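PDB 4ZI8: protein Pcdhgc3 from Mus musculus, which probably acts as a calcium-dependent cell-adhesion protein that may help establish specific neuronal connections, the chain here being its first three extracellular cadherin repeats. Local coordinates for residues I23-L28 / A111-Q116; G128-E133 / A216-R221; E168-R173 / L186-A191; L307-I312 / K327-V332. All blocks are in the same frame, centred on the assembly; numbering follows the deposited sequence.

Interactions 1 to 4 are spread along three cadherin repeats, with calcium ions bound where the repeats join. In interactions 1 and 2 an outermost strand near the start of a repeat runs parallel to the repeat's last strand; interactions 3 and 4 are antiparallel hairpins. Interaction 1, in the first repeat, lies about 41 Å, centre to centre, from interaction 2 in the second, and about 96 Å from interaction 4 in the third. Interactions 2 and 3 share one repeat on facing sheets, their centres about 15 Å apart, and meet where Leu132 CD1 packs on Leu186 CD1 at 4.0 Å. The side chains of Val115 and Ala191 each lie about 8 Å from a bound calcium ion.

Interaction 1: I23-L28 / A111-Q116; sequences IHYEIL and AEVVVQ
His24 reaches across to Glu112 in a histidine-carboxylate hydrogen bond, ND1 donating its N-H to OE2 at 2.8 Å. The carboxylate oxygen meets the imidazole edge in the ring plane and accepts through its anti lone pair, although the two flat groups are turned 65° apart. On its other side the same ring donates from NE2 to Glu26 OE2 at 3.1 Å, again in plane. CG of Glu112 sits between the backbone N and the carbonyl carbon (chi1 66°), and the extended chain beyond it carries OE2 to the imidazole.

The backbone bonds belong to a parallel pair: Tyr25 N and Ile27 N donate to Glu112 O and Val114 O, while Ile23 O, Tyr25 O and Ile27 O accept from Glu112 N, Val114 N and Gln116 N.

Apolar contacts divide by face. Beside the polar trio, Val114 CG2 lies 3.5 Å from His24 CE1, and the aliphatic CG of Glu26 runs alongside Val114. On the face of Tyr25 and Ile27, Ile27 CG1 meets Val113 CG1 at 3.8 Å, next to Met76 and Val78 of strand 75-78; Tyr25 OH bonds to Asp43.

With both ring nitrogens donating to carboxylates, His24 is fixed in rotation and is probably protonated, its positive charge favoured by the two acids that bracket it across this edge of the first cadherin repeat.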
loop_
_atom_site.group_PDB
_atom_site.type_symbol
_atom_site.label_atom_id
_atom_site.label_comp_id
_atom_site.label_asym_id
_atom_site.label_seq_id
_atom_site.Cartn_x
_atom_site.Cartn_y
_atom_site.Cartn_z
ATOM N N ILE B 23 10.773 -59.223 -12.596
ATOM C CA ILE B 23 10.996 -58.537 -13.854
ATOM C C ILE B 23 10.828 -57.035 -13.564
ATOM O O ILE B 23 9.771 -56.446 -13.777
ATOM C CB ILE B 23 10.033 -59.005 -14.958
ATOM C CG1 ILE B 23 9.958 -60.545 -15.006
ATOM C CG2 ILE B 23 10.485 -58.463 -16.300
ATOM C CD1 ILE B 23 11.329 -61.198 -15.179
ATOM N N HIS B 24 11.890 -56.459 -13.028
ATOM C CA HIS B 24 11.880 -55.097 -12.465
ATOM C C HIS B 24 13.099 -54.396 -12.963
ATOM O O HIS B 24 14.206 -54.861 -12.697
ATOM C CB HIS B 24 11.897 -55.129 -10.940
ATOM C CG HIS B 24 12.019 -53.777 -10.307
ATOM N ND1 HIS B 24 10.940 -53.125 -9.745
ATOM C CD2 HIS B 24 13.079 -52.944 -10.161
ATOM C CE1 HIS B 24 11.335 -51.952 -9.268
ATOM N NE2 HIS B 24 12.629 -51.823 -9.502
ATOM N N TYR B 25 12.913 -53.314 -13.709
ATOM C CA TYR B 25 14.037 -52.576 -14.272
ATOM C C TYR B 25 13.895 -51.100 -13.908
ATOM O O TYR B 25 12.809 -50.655 -13.589
ATOM C CB TYR B 25 14.091 -52.729 -15.785
ATOM C CG TYR B 25 14.114 -54.172 -16.250
ATOM C CD1 TYR B 25 15.247 -54.945 -16.110
ATOM C CD2 TYR B 25 13.001 -54.745 -16.823
ATOM C CE1 TYR B 25 15.270 -56.278 -16.549
ATOM C CE2 TYR B 25 13.011 -56.069 -17.269
ATOM C CZ TYR B 25 14.143 -56.825 -17.127
ATOM O OH TYR B 25 14.130 -58.134 -17.563
ATOM N N GLU B 26 14.998 -50.367 -13.977
ATOM C CA GLU B 26 15.022 -48.943 -13.619
ATOM C C GLU B 26 15.812 -48.259 -14.689
ATOM O O GLU B 26 16.944 -48.647 -14.962
ATOM C CB GLU B 26 15.666 -48.718 -12.249
ATOM C CG GLU B 26 15.072 -49.610 -11.160
ATOM C CD GLU B 26 15.401 -49.160 -9.750
ATOM O OE1 GLU B 26 16.434 -48.475 -9.554
ATOM O OE2 GLU B 26 14.612 -49.503 -8.838
ATOM N N ILE B 27 15.208 -47.270 -15.337
ATOM C CA ILE B 27 15.890 -46.554 -16.404
ATOM C C ILE B 27 15.638 -45.061 -16.254
ATOM O O ILE B 27 14.675 -44.663 -15.607
ATOM C CB ILE B 27 15.417 -47.010 -17.811
ATOM C CG1 ILE B 27 13.943 -46.699 -18.018
ATOM C CG2 ILE B 27 15.612 -48.536 -17.993
ATOM C CD1 ILE B 27 13.497 -46.904 -19.511
ATOM N N LEU B 28 16.494 -44.252 -16.864
ATOM C CA LEU B 28 16.240 -42.825 -16.965
ATOM C C LEU B 28 15.070 -42.532 -17.881
ATOM O O LEU B 28 14.903 -43.201 -18.923
ATOM C CB LEU B 28 17.482 -42.107 -17.499
ATOM C CG LEU B 28 18.764 -42.130 -16.672
ATOM C CD1 LEU B 28 19.871 -41.348 -17.397
ATOM C CD2 LEU B 28 18.507 -41.581 -15.271
ATOM N N ALA B 111 5.500 -57.229 -15.175
ATOM C CA ALA B 111 6.793 -56.586 -15.276
ATOM C C ALA B 111 6.648 -55.119 -14.861
ATOM O O ALA B 111 5.542 -54.553 -14.876
ATOM C CB ALA B 111 7.332 -56.693 -16.667
ATOM N N GLU B 112 7.748 -54.495 -14.489
ATOM C CA GLU B 112 7.664 -53.095 -14.095
ATOM C C GLU B 112 8.979 -52.382 -14.317
ATOM O O GLU B 112 10.061 -52.975 -14.225
ATOM C CB GLU B 112 7.201 -52.964 -12.642
ATOM C CG GLU B 112 8.142 -53.480 -11.619
ATOM C CD GLU B 112 7.503 -53.593 -10.234
ATOM O OE1 GLU B 112 6.267 -53.752 -10.118
ATOM O OE2 GLU B 112 8.257 -53.540 -9.250
ATOM N N VAL B 113 8.867 -51.095 -14.672
ATOM C CA VAL B 113 10.027 -50.297 -15.056
ATOM C C VAL B 113 9.930 -49.010 -14.263
ATOM O O VAL B 113 8.914 -48.304 -14.348
ATOM C CB VAL B 113 10.084 -50.020 -16.581
ATOM C CG1 VAL B 113 11.267 -49.132 -16.927
ATOM C CG2 VAL B 113 10.187 -51.320 -17.365
ATOM N N VAL B 114 10.928 -48.767 -13.417
ATOM C CA VAL B 114 11.038 -47.496 -12.701
ATOM C C VAL B 114 11.573 -46.441 -13.667
ATOM O O VAL B 114 12.584 -46.660 -14.354
ATOM C CB VAL B 114 11.954 -47.600 -11.477
ATOM C CG1 VAL B 114 12.083 -46.209 -10.788
ATOM C CG2 VAL B 114 11.429 -48.669 -10.504
ATOM N N VAL B 115 10.876 -45.310 -13.752
ATOM C CA VAL B 115 11.286 -44.243 -14.652
ATOM C C VAL B 115 11.887 -43.118 -13.811
ATOM O O VAL B 115 11.192 -42.463 -13.016
ATOM C CB VAL B 115 10.116 -43.756 -15.503
ATOM C CG1 VAL B 115 10.539 -42.585 -16.398
ATOM C CG2 VAL B 115 9.563 -44.929 -16.360
ATOM N N GLN B 116 13.199 -42.957 -13.929
ATOM C CA GLN B 116 13.944 -42.031 -13.088
ATOM C C GLN B 116 14.000 -40.632 -13.688
ATOM O O GLN B 116 14.183 -40.486 -14.886
ATOM C CB GLN B 116 15.358 -42.550 -12.865
ATOM C CG GLN B 116 15.376 -43.936 -12.179
ATOM C CD GLN B 116 16.728 -44.616 -12.252
ATOM O OE1 GLN B 116 17.506 -44.392 -13.188
ATOM N NE2 GLN B 116 17.011 -45.475 -11.271
#

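Interaction 2: G128-E133 / A216-R221; sequences GEMKLE and ATLPIR
Glu129 and Arg221 both place CG between the backbone N and the carbonyl carbon (chi1 53° and 73°), and from there extended chains bring carboxylate and guanidinium together. Arg221 NH2 lies 2.9 Å from Glu129 OE2 in a salt bridge, with OE1 almost as near; OE2 comes to the edge of the guanidinium, and the two planes are 32° apart. One guanidinium face is taken by Lys131, whose CB sits 3.8 Å above its centre; the Lys131 side chain is poorly ordered, so its course farther out is less certain. As modelled, the two long chains run side by side, pointing the same way, and the carboxylate of Glu129 probably offsets some of the positive charge gathered there.

The backbones are joined by three bonds: Met130 N to Pro219 O, Arg221 N to Met130 O at 2.9 Å, and Leu132 N to Arg221 O. Pro219 has no N-H to give, and its CD instead rests 3.2 Å from Gly128 O, where the parallel pairing is only beginning.

Across the sheet from the charged groups, Leu218 CD2 touches Met130 CB at 4.1 Å, and Leu218 CD1 reaches the backbone of Glu129. Ile220 continues this apolar side against Leu202 and Leu204 of strand 199-208. A first strand laid parallel to the last, at the margin of a mixed sheet, is the arrangement of the Greek-key beta sandwich of cadherin repeats.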
loop_
_atom_site.group_PDB
_atom_site.type_symbol
_atom_site.label_atom_id
_atom_site.label_comp_id
_atom_site.label_asym_id
_atom_site.label_seq_id
_atom_site.Cartn_x
_atom_site.Cartn_y
_atom_site.Cartn_z
ATOM N N GLY B 128 4.993 -13.432 -18.206
ATOM C CA GLY B 128 6.262 -12.952 -18.716
ATOM C C GLY B 128 6.763 -11.715 -17.997
ATOM O O GLY B 128 7.864 -11.246 -18.277
ATOM N N GLU B 129 5.962 -11.159 -17.090
ATOM C CA GLU B 129 6.390 -9.971 -16.372
ATOM C C GLU B 129 5.490 -9.688 -15.193
ATOM O O GLU B 129 4.337 -10.117 -15.129
ATOM C CB GLU B 129 6.412 -8.732 -17.291
ATOM C CG GLU B 129 5.111 -8.464 -18.040
ATOM C CD GLU B 129 4.980 -7.017 -18.513
ATOM O OE1 GLU B 129 6.010 -6.357 -18.793
ATOM O OE2 GLU B 129 3.833 -6.529 -18.578
ATOM N N MET B 130 6.021 -8.906 -14.283
ATOM C CA MET B 130 5.257 -8.491 -13.137
ATOM C C MET B 130 5.406 -6.987 -12.877
ATOM O O MET B 130 6.508 -6.466 -12.961
ATOM C CB MET B 130 5.728 -9.298 -11.943
ATOM C CG MET B 130 5.056 -8.922 -10.703
ATOM S SD MET B 130 5.614 -9.971 -9.366
ATOM C CE MET B 130 4.534 -9.227 -8.133
ATOM N N LYS B 131 4.314 -6.299 -12.552
ATOM C CA LYS B 131 4.381 -4.887 -12.161
ATOM C C LYS B 131 3.935 -4.683 -10.715
ATOM O O LYS B 131 2.999 -5.323 -10.255
ATOM C CB LYS B 131 3.522 -4.033 -13.092
ATOM C CG LYS B 131 2.081 -4.496 -13.145
ATOM C CD LYS B 131 1.190 -3.624 -14.018
ATOM C CE LYS B 131 -0.248 -4.147 -14.008
ATOM N NZ LYS B 131 -1.215 -3.185 -14.611
ATOM N N LEU B 132 4.621 -3.805 -9.992
ATOM C CA LEU B 132 4.175 -3.379 -8.679
ATOM C C LEU B 132 4.136 -1.853 -8.645
ATOM O O LEU B 132 5.047 -1.212 -9.160
ATOM C CB LEU B 132 5.100 -3.879 -7.578
ATOM C CG LEU B 132 5.294 -5.373 -7.404
ATOM C CD1 LEU B 132 6.522 -5.610 -6.569
ATOM C CD2 LEU B 132 4.071 -5.930 -6.706
ATOM N N GLU B 133 3.102 -1.273 -8.052
ATOM C CA GLU B 133 3.105 0.170 -7.812
ATOM C C GLU B 133 3.328 0.370 -6.329
ATOM O O GLU B 133 2.564 -0.130 -5.513
ATOM C CB GLU B 133 1.808 0.822 -8.263
ATOM C CG GLU B 133 1.490 0.545 -9.719
ATOM C CD GLU B 133 0.348 1.386 -10.265
ATOM O OE1 GLU B 133 0.157 1.356 -11.500
ATOM O OE2 GLU B 133 -0.353 2.075 -9.479
ATOM N N ALA B 216 14.800 -19.666 -14.733
ATOM C CA ALA B 216 13.868 -18.828 -15.461
ATOM C C ALA B 216 14.001 -17.424 -14.862
ATOM O O ALA B 216 14.410 -17.283 -13.710
ATOM C CB ALA B 216 12.431 -19.339 -15.327
ATOM N N THR B 217 13.619 -16.415 -15.634
ATOM C CA THR B 217 13.631 -15.042 -15.150
ATOM C C THR B 217 12.266 -14.389 -15.232
ATOM O O THR B 217 11.442 -14.691 -16.121
ATOM C CB THR B 217 14.620 -14.194 -15.931
ATOM O OG1 THR B 217 14.387 -14.378 -17.328
ATOM C CG2 THR B 217 16.031 -14.618 -15.613
ATOM N N LEU B 218 12.041 -13.436 -14.329
ATOM C CA LEU B 218 10.828 -12.671 -14.346
ATOM C C LEU B 218 11.187 -11.180 -14.213
ATOM O O LEU B 218 11.669 -10.767 -13.175
ATOM C CB LEU B 218 9.908 -13.122 -13.219
ATOM C CG LEU B 218 8.557 -12.420 -13.097
ATOM C CD1 LEU B 218 7.645 -12.723 -14.249
ATOM C CD2 LEU B 218 7.895 -12.787 -11.797
ATOM N N PRO B 219 10.997 -10.396 -15.279
ATOM C CA PRO B 219 11.141 -8.933 -15.148
ATOM C C PRO B 219 10.149 -8.373 -14.156
ATOM O O PRO B 219 8.946 -8.642 -14.276
ATOM C CB PRO B 219 10.816 -8.391 -16.547
ATOM C CG PRO B 219 10.822 -9.574 -17.435
ATOM C CD PRO B 219 10.526 -10.795 -16.607
ATOM N N ILE B 220 10.642 -7.591 -13.211
ATOM C CA ILE B 220 9.791 -6.885 -12.272
ATOM C C ILE B 220 9.927 -5.395 -12.501
ATOM O O ILE B 220 11.004 -4.819 -12.309
ATOM C CB ILE B 220 10.172 -7.229 -10.832
ATOM C CG1 ILE B 220 10.054 -8.749 -10.625
ATOM C CG2 ILE B 220 9.313 -6.463 -9.844
ATOM C CD1 ILE B 220 10.759 -9.187 -9.389
ATOM N N ARG B 221 8.856 -4.761 -12.935
ATOM C CA ARG B 221 8.934 -3.335 -13.112
ATOM C C ARG B 221 8.168 -2.625 -11.988
ATOM O O ARG B 221 6.956 -2.766 -11.833
ATOM C CB ARG B 221 8.455 -2.938 -14.514
ATOM C CG ARG B 221 6.993 -3.008 -14.807
ATOM C CD ARG B 221 6.707 -2.445 -16.200
ATOM N NE ARG B 221 5.285 -2.175 -16.372
ATOM C CZ ARG B 221 4.383 -3.093 -16.705
ATOM N NH1 ARG B 221 3.103 -2.759 -16.833
ATOM N NH2 ARG B 221 4.761 -4.352 -16.910
#

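Interaction 3: E168-R173 / L186-A191; sequences EYFALR and LVLERA
Tyr169 O is gripped by two successive amides, Glu189 N at 2.7 Å and Arg190 N at 3.1 Å, the first nearly in line with the carbonyl and the second tilted from its plane. This fork closes the end of an antiparallel beta hairpin in the second cadherin repeat, formed by strands 170-176 and 182-188, in which Ala171 and Val187 are a hydrogen-bonded pair.

Beside the fork, Arg190 NH1 is itself shared: it donates to Glu168 OE2 at 2.7 Å, through the anti lone pair, and to Glu168 O from above the carbonyl plane. Carboxylate and guanidinium are nearly coplanar (16°), and a bend at chi3 of Arg190 (45°) turns the group back to this double acceptor. Glu168 OE1 has its own partner, Arg196, while Glu168 CG lies over the centre of the Tyr169 ring. With an alanine in place of Glu168, both Arg190 and Arg196 would probably be left without their carboxylate mate, and one face of the Tyr169 ring would lose the cover of CG.

Tyr169 itself turns its ring edge to Arg190 O, and its OH bonds to Glu197. Toward the interior of the sandwich, Phe170 and Leu186 face Leu202 of strand 199-208. Leu188 CD1 presses on Phe170 CE1 at 3.4 Å, while Leu186 CD1 makes a CH-pi contact 4.0 Å from the centroid of the Phe170 ring, 16° off its normal.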
loop_
_atom_site.group_PDB
_atom_site.type_symbol
_atom_site.label_atom_id
_atom_site.label_comp_id
_atom_site.label_asym_id
_atom_site.label_seq_id
_atom_site.Cartn_x
_atom_site.Cartn_y
_atom_site.Cartn_z
ATOM N N GLU B 168 19.426 -1.198 -5.171
ATOM C CA GLU B 168 19.744 -0.491 -3.937
ATOM C C GLU B 168 18.584 -0.383 -2.949
ATOM O O GLU B 168 18.766 0.194 -1.879
ATOM C CB GLU B 168 20.289 0.907 -4.250
ATOM C CG GLU B 168 19.269 1.901 -4.659
ATOM C CD GLU B 168 19.851 3.320 -4.817
ATOM O OE1 GLU B 168 20.083 3.749 -5.971
ATOM O OE2 GLU B 168 20.074 4.000 -3.786
ATOM N N TYR B 169 17.417 -0.947 -3.260
ATOM C CA TYR B 169 16.242 -0.758 -2.402
ATOM C C TYR B 169 15.685 -2.010 -1.733
ATOM O O TYR B 169 15.110 -1.929 -0.630
ATOM C CB TYR B 169 15.096 -0.141 -3.195
ATOM C CG TYR B 169 15.436 1.158 -3.891
ATOM C CD1 TYR B 169 15.467 2.368 -3.194
ATOM C CD2 TYR B 169 15.714 1.169 -5.247
ATOM C CE1 TYR B 169 15.774 3.541 -3.840
ATOM C CE2 TYR B 169 16.019 2.327 -5.895
ATOM C CZ TYR B 169 16.051 3.509 -5.198
ATOM O OH TYR B 169 16.367 4.651 -5.889
ATOM N N PHE B 170 15.806 -3.143 -2.420
ATOM C CA PHE B 170 15.108 -4.373 -2.042
ATOM C C PHE B 170 16.050 -5.546 -1.767
ATOM O O PHE B 170 16.960 -5.836 -2.560
ATOM C CB PHE B 170 14.148 -4.791 -3.151
ATOM C CG PHE B 170 13.046 -3.806 -3.439
ATOM C CD1 PHE B 170 11.914 -3.763 -2.644
ATOM C CD2 PHE B 170 13.123 -2.965 -4.530
ATOM C CE1 PHE B 170 10.897 -2.888 -2.911
ATOM C CE2 PHE B 170 12.114 -2.073 -4.797
ATOM C CZ PHE B 170 10.990 -2.043 -3.992
ATOM N N ALA B 171 15.831 -6.241 -0.657
ATOM C CA ALA B 171 16.431 -7.567 -0.486
ATOM C C ALA B 171 15.400 -8.619 -0.886
ATOM O O ALA B 171 14.221 -8.297 -1.064
ATOM C CB ALA B 171 16.911 -7.787 0.943
ATOM N N LEU B 172 15.850 -9.860 -1.053
ATOM C CA LEU B 172 14.962 -10.971 -1.408
ATOM C C LEU B 172 14.856 -11.951 -0.260
ATOM O O LEU B 172 15.866 -12.291 0.351
ATOM C CB LEU B 172 15.465 -11.705 -2.650
ATOM C CG LEU B 172 14.396 -12.549 -3.365
ATOM C CD1 LEU B 172 13.351 -11.631 -3.993
ATOM C CD2 LEU B 172 14.996 -13.473 -4.436
ATOM N N ARG B 173 13.648 -12.408 0.048
ATOM C CA ARG B 173 13.503 -13.587 0.918
ATOM C C ARG B 173 12.864 -14.727 0.176
ATOM O O ARG B 173 11.986 -14.505 -0.642
ATOM C CB ARG B 173 12.679 -13.272 2.146
ATOM C CG ARG B 173 13.315 -12.207 2.918
ATOM C CD ARG B 173 12.703 -12.056 4.248
ATOM N NE ARG B 173 13.467 -11.060 4.983
ATOM C CZ ARG B 173 13.105 -10.590 6.167
ATOM N NH1 ARG B 173 11.987 -11.033 6.730
ATOM N NH2 ARG B 173 13.858 -9.694 6.782
ATOM N N LEU B 186 9.959 -9.514 -2.217
ATOM C CA LEU B 186 10.846 -8.381 -2.011
ATOM C C LEU B 186 10.693 -7.891 -0.598
ATOM O O LEU B 186 9.596 -7.904 -0.049
ATOM C CB LEU B 186 10.536 -7.227 -2.949
ATOM C CG LEU B 186 10.607 -7.495 -4.432
ATOM C CD1 LEU B 186 10.133 -6.217 -5.081
ATOM C CD2 LEU B 186 12.018 -7.818 -4.849
ATOM N N VAL B 187 11.789 -7.441 -0.009
ATOM C CA VAL B 187 11.713 -6.752 1.261
ATOM C C VAL B 187 12.278 -5.371 1.050
ATOM O O VAL B 187 13.431 -5.229 0.623
ATOM C CB VAL B 187 12.502 -7.463 2.352
ATOM C CG1 VAL B 187 12.448 -6.651 3.646
ATOM C CG2 VAL B 187 11.961 -8.877 2.543
ATOM N N LEU B 188 11.486 -4.351 1.364
ATOM C CA LEU B 188 11.941 -2.974 1.157
ATOM C C LEU B 188 12.955 -2.631 2.238
ATOM O O LEU B 188 12.613 -2.563 3.417
ATOM C CB LEU B 188 10.759 -2.021 1.168
ATOM C CG LEU B 188 11.117 -0.563 0.861
ATOM C CD1 LEU B 188 11.539 -0.426 -0.611
ATOM C CD2 LEU B 188 9.943 0.340 1.194
ATOM N N GLU B 189 14.212 -2.451 1.832
ATOM C CA GLU B 189 15.323 -2.261 2.765
ATOM C C GLU B 189 15.713 -0.795 2.919
ATOM O O GLU B 189 16.132 -0.375 3.989
ATOM C CB GLU B 189 16.543 -3.059 2.306
ATOM C CG GLU B 189 16.297 -4.518 2.246
ATOM C CD GLU B 189 17.005 -5.233 3.342
ATOM O OE1 GLU B 189 18.042 -4.708 3.797
ATOM O OE2 GLU B 189 16.528 -6.307 3.760
ATOM N N ARG B 190 15.592 -0.034 1.832
ATOM C CA ARG B 190 15.810 1.405 1.843
ATOM C C ARG B 190 14.605 2.055 1.180
ATOM O O ARG B 190 14.117 1.568 0.169
ATOM C CB ARG B 190 17.122 1.767 1.125
ATOM C CG ARG B 190 18.339 0.942 1.633
ATOM C CD ARG B 190 19.689 1.313 0.996
ATOM N NE ARG B 190 19.937 2.758 0.896
ATOM C CZ ARG B 190 19.880 3.440 -0.238
ATOM N NH1 ARG B 190 19.582 2.822 -1.370
ATOM N NH2 ARG B 190 20.129 4.728 -0.246
ATOM N N ALA B 191 14.109 3.128 1.767
ATOM C CA ALA B 191 12.956 3.858 1.236
ATOM C C ALA B 191 13.117 4.212 -0.232
ATOM O O ALA B 191 14.222 4.561 -0.671
ATOM C CB ALA B 191 12.734 5.114 2.029
#

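Interaction 4: L307-I312 / K327-V332; sequences LHEIYI and KVLVEV
The Tyr311 ring carries the aliphatic part of Lys327 on one face: CG lies 4.2 Å from the ring centroid, a CH-pi contact 12° off the normal, and CD continues to Tyr311 OH at 3.6 Å. Tyr311 also meets the ring of His276 edge-to-face and packs on Leu91 of the second subunit. Replacing Tyr311 with a serine would probably strip the lysine chain of this platform and set it free to turn. Lys327 also runs beside Glu309, whose OE1 stays 4.4 Å from Lys327 NZ, beyond a salt bridge. At the edge of the other ring, His308, Val332 CG2 approaches CD2 at 3.6 Å.

Four backbone bonds join strands 307-316 and 324-333, a beta hairpin in the sandwich of the third cadherin repeat. Ile310 CD1 packs on Val330 CG2 at 3.6 Å, on the buried face.

That face looks toward strand 252-259, where Val253 and Val256 receive Val330 and Val328, and toward helix 281-284, which meets His308 and Ile310, while strand 238-244 flanks strand 324-333.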
loop_
_atom_site.group_PDB
_atom_site.type_symbol
_atom_site.label_atom_id
_atom_site.label_comp_id
_atom_site.label_asym_id
_atom_site.label_seq_id
_atom_site.Cartn_x
_atom_site.Cartn_y
_atom_site.Cartn_z
ATOM N N LEU B 307 3.702 52.407 3.803
ATOM C CA LEU B 307 4.298 51.111 3.581
ATOM C C LEU B 307 3.300 50.014 3.941
ATOM O O LEU B 307 2.742 50.027 5.035
ATOM C CB LEU B 307 5.577 50.964 4.406
ATOM C CG LEU B 307 6.238 49.576 4.339
ATOM C CD1 LEU B 307 6.705 49.197 2.924
ATOM C CD2 LEU B 307 7.388 49.453 5.336
ATOM N N HIS B 308 3.079 49.082 3.021
ATOM C CA HIS B 308 2.230 47.925 3.292
ATOM C C HIS B 308 3.091 46.666 3.334
ATOM O O HIS B 308 3.954 46.487 2.470
ATOM C CB HIS B 308 1.130 47.798 2.228
ATOM C CG HIS B 308 0.224 48.990 2.151
ATOM N ND1 HIS B 308 -0.860 49.162 2.988
ATOM C CD2 HIS B 308 0.252 50.080 1.342
ATOM C CE1 HIS B 308 -1.451 50.314 2.706
ATOM N NE2 HIS B 308 -0.802 50.880 1.705
ATOM N N GLU B 309 2.891 45.831 4.355
ATOM C CA GLU B 309 3.554 44.532 4.462
ATOM C C GLU B 309 2.572 43.425 4.132
ATOM O O GLU B 309 1.621 43.221 4.864
ATOM C CB GLU B 309 4.095 44.282 5.865
ATOM C CG GLU B 309 5.253 45.123 6.278
ATOM C CD GLU B 309 6.061 44.475 7.402
ATOM O OE1 GLU B 309 6.224 43.220 7.386
ATOM O OE2 GLU B 309 6.528 45.229 8.292
ATOM N N ILE B 310 2.801 42.705 3.056
ATOM C CA ILE B 310 1.862 41.685 2.640
ATOM C C ILE B 310 2.505 40.303 2.681
ATOM O O ILE B 310 3.532 40.076 2.053
ATOM C CB ILE B 310 1.372 41.934 1.230
ATOM C CG1 ILE B 310 0.773 43.332 1.131
ATOM C CG2 ILE B 310 0.377 40.856 0.811
ATOM C CD1 ILE B 310 0.877 43.824 -0.255
ATOM N N TYR B 311 1.902 39.379 3.401
ATOM C CA TYR B 311 2.458 38.039 3.446
ATOM C C TYR B 311 1.673 37.147 2.500
ATOM O O TYR B 311 0.435 37.187 2.452
ATOM C CB TYR B 311 2.441 37.458 4.857
ATOM C CG TYR B 311 3.402 38.108 5.808
ATOM C CD1 TYR B 311 3.109 39.333 6.380
ATOM C CD2 TYR B 311 4.587 37.488 6.156
ATOM C CE1 TYR B 311 3.975 39.935 7.273
ATOM C CE2 TYR B 311 5.461 38.078 7.049
ATOM C CZ TYR B 311 5.148 39.304 7.603
ATOM O OH TYR B 311 6.006 39.914 8.493
ATOM N N ILE B 312 2.397 36.375 1.721
ATOM C CA ILE B 312 1.756 35.529 0.740
ATOM C C ILE B 312 2.155 34.077 1.044
ATOM O O ILE B 312 3.277 33.801 1.465
ATOM C CB ILE B 312 2.140 35.952 -0.677
ATOM C CG1 ILE B 312 1.547 37.351 -0.967
ATOM C CG2 ILE B 312 1.667 34.925 -1.717
ATOM C CD1 ILE B 312 1.844 37.869 -2.352
ATOM N N LYS B 327 7.157 37.546 1.905
ATOM C CA LYS B 327 6.669 38.856 2.288
ATOM C C LYS B 327 6.885 39.835 1.150
ATOM O O LYS B 327 7.949 39.852 0.540
ATOM C CB LYS B 327 7.386 39.327 3.552
ATOM C CG LYS B 327 6.938 40.667 4.071
ATOM C CD LYS B 327 7.597 40.945 5.411
ATOM C CE LYS B 327 8.796 40.066 5.610
ATOM N NZ LYS B 327 9.739 40.624 6.619
ATOM N N VAL B 328 5.874 40.641 0.855
ATOM C CA VAL B 328 6.010 41.709 -0.113
ATOM C C VAL B 328 5.915 43.042 0.620
ATOM O O VAL B 328 4.939 43.293 1.313
ATOM C CB VAL B 328 4.919 41.651 -1.179
ATOM C CG1 VAL B 328 5.234 42.641 -2.289
ATOM C CG2 VAL B 328 4.809 40.233 -1.708
ATOM N N LEU B 329 6.949 43.863 0.502
ATOM C CA LEU B 329 6.949 45.210 1.061
ATOM C C LEU B 329 6.544 46.170 -0.034
ATOM O O LEU B 329 7.282 46.355 -0.991
ATOM C CB LEU B 329 8.321 45.576 1.600
ATOM C CG LEU B 329 8.769 44.763 2.807
ATOM C CD1 LEU B 329 10.208 45.103 3.212
ATOM C CD2 LEU B 329 7.820 45.051 3.942
ATOM N N VAL B 330 5.362 46.760 0.094
ATOM C CA VAL B 330 4.872 47.726 -0.897
ATOM C C VAL B 330 5.021 49.140 -0.341
ATOM O O VAL B 330 4.307 49.537 0.587
ATOM C CB VAL B 330 3.401 47.491 -1.277
ATOM C CG1 VAL B 330 2.936 48.537 -2.295
ATOM C CG2 VAL B 330 3.219 46.097 -1.829
ATOM N N GLU B 331 5.987 49.861 -0.890
ATOM C CA GLU B 331 6.227 51.257 -0.536
ATOM C C GLU B 331 5.366 52.156 -1.409
ATOM O O GLU B 331 5.428 52.089 -2.631
ATOM C CB GLU B 331 7.702 51.621 -0.689
ATOM C CG GLU B 331 7.981 53.091 -0.373
ATOM C CD GLU B 331 9.419 53.504 -0.653
ATOM O OE1 GLU B 331 10.252 52.605 -0.920
ATOM O OE2 GLU B 331 9.708 54.727 -0.600
ATOM N N VAL B 332 4.538 52.967 -0.774
ATOM C CA VAL B 332 3.694 53.918 -1.481
ATOM C C VAL B 332 4.461 55.207 -1.759
ATOM O O VAL B 332 5.017 55.809 -0.834
ATOM C CB VAL B 332 2.435 54.263 -0.674
ATOM C CG1 VAL B 332 1.553 55.196 -1.470
ATOM C CG2 VAL B 332 1.686 52.988 -0.275
#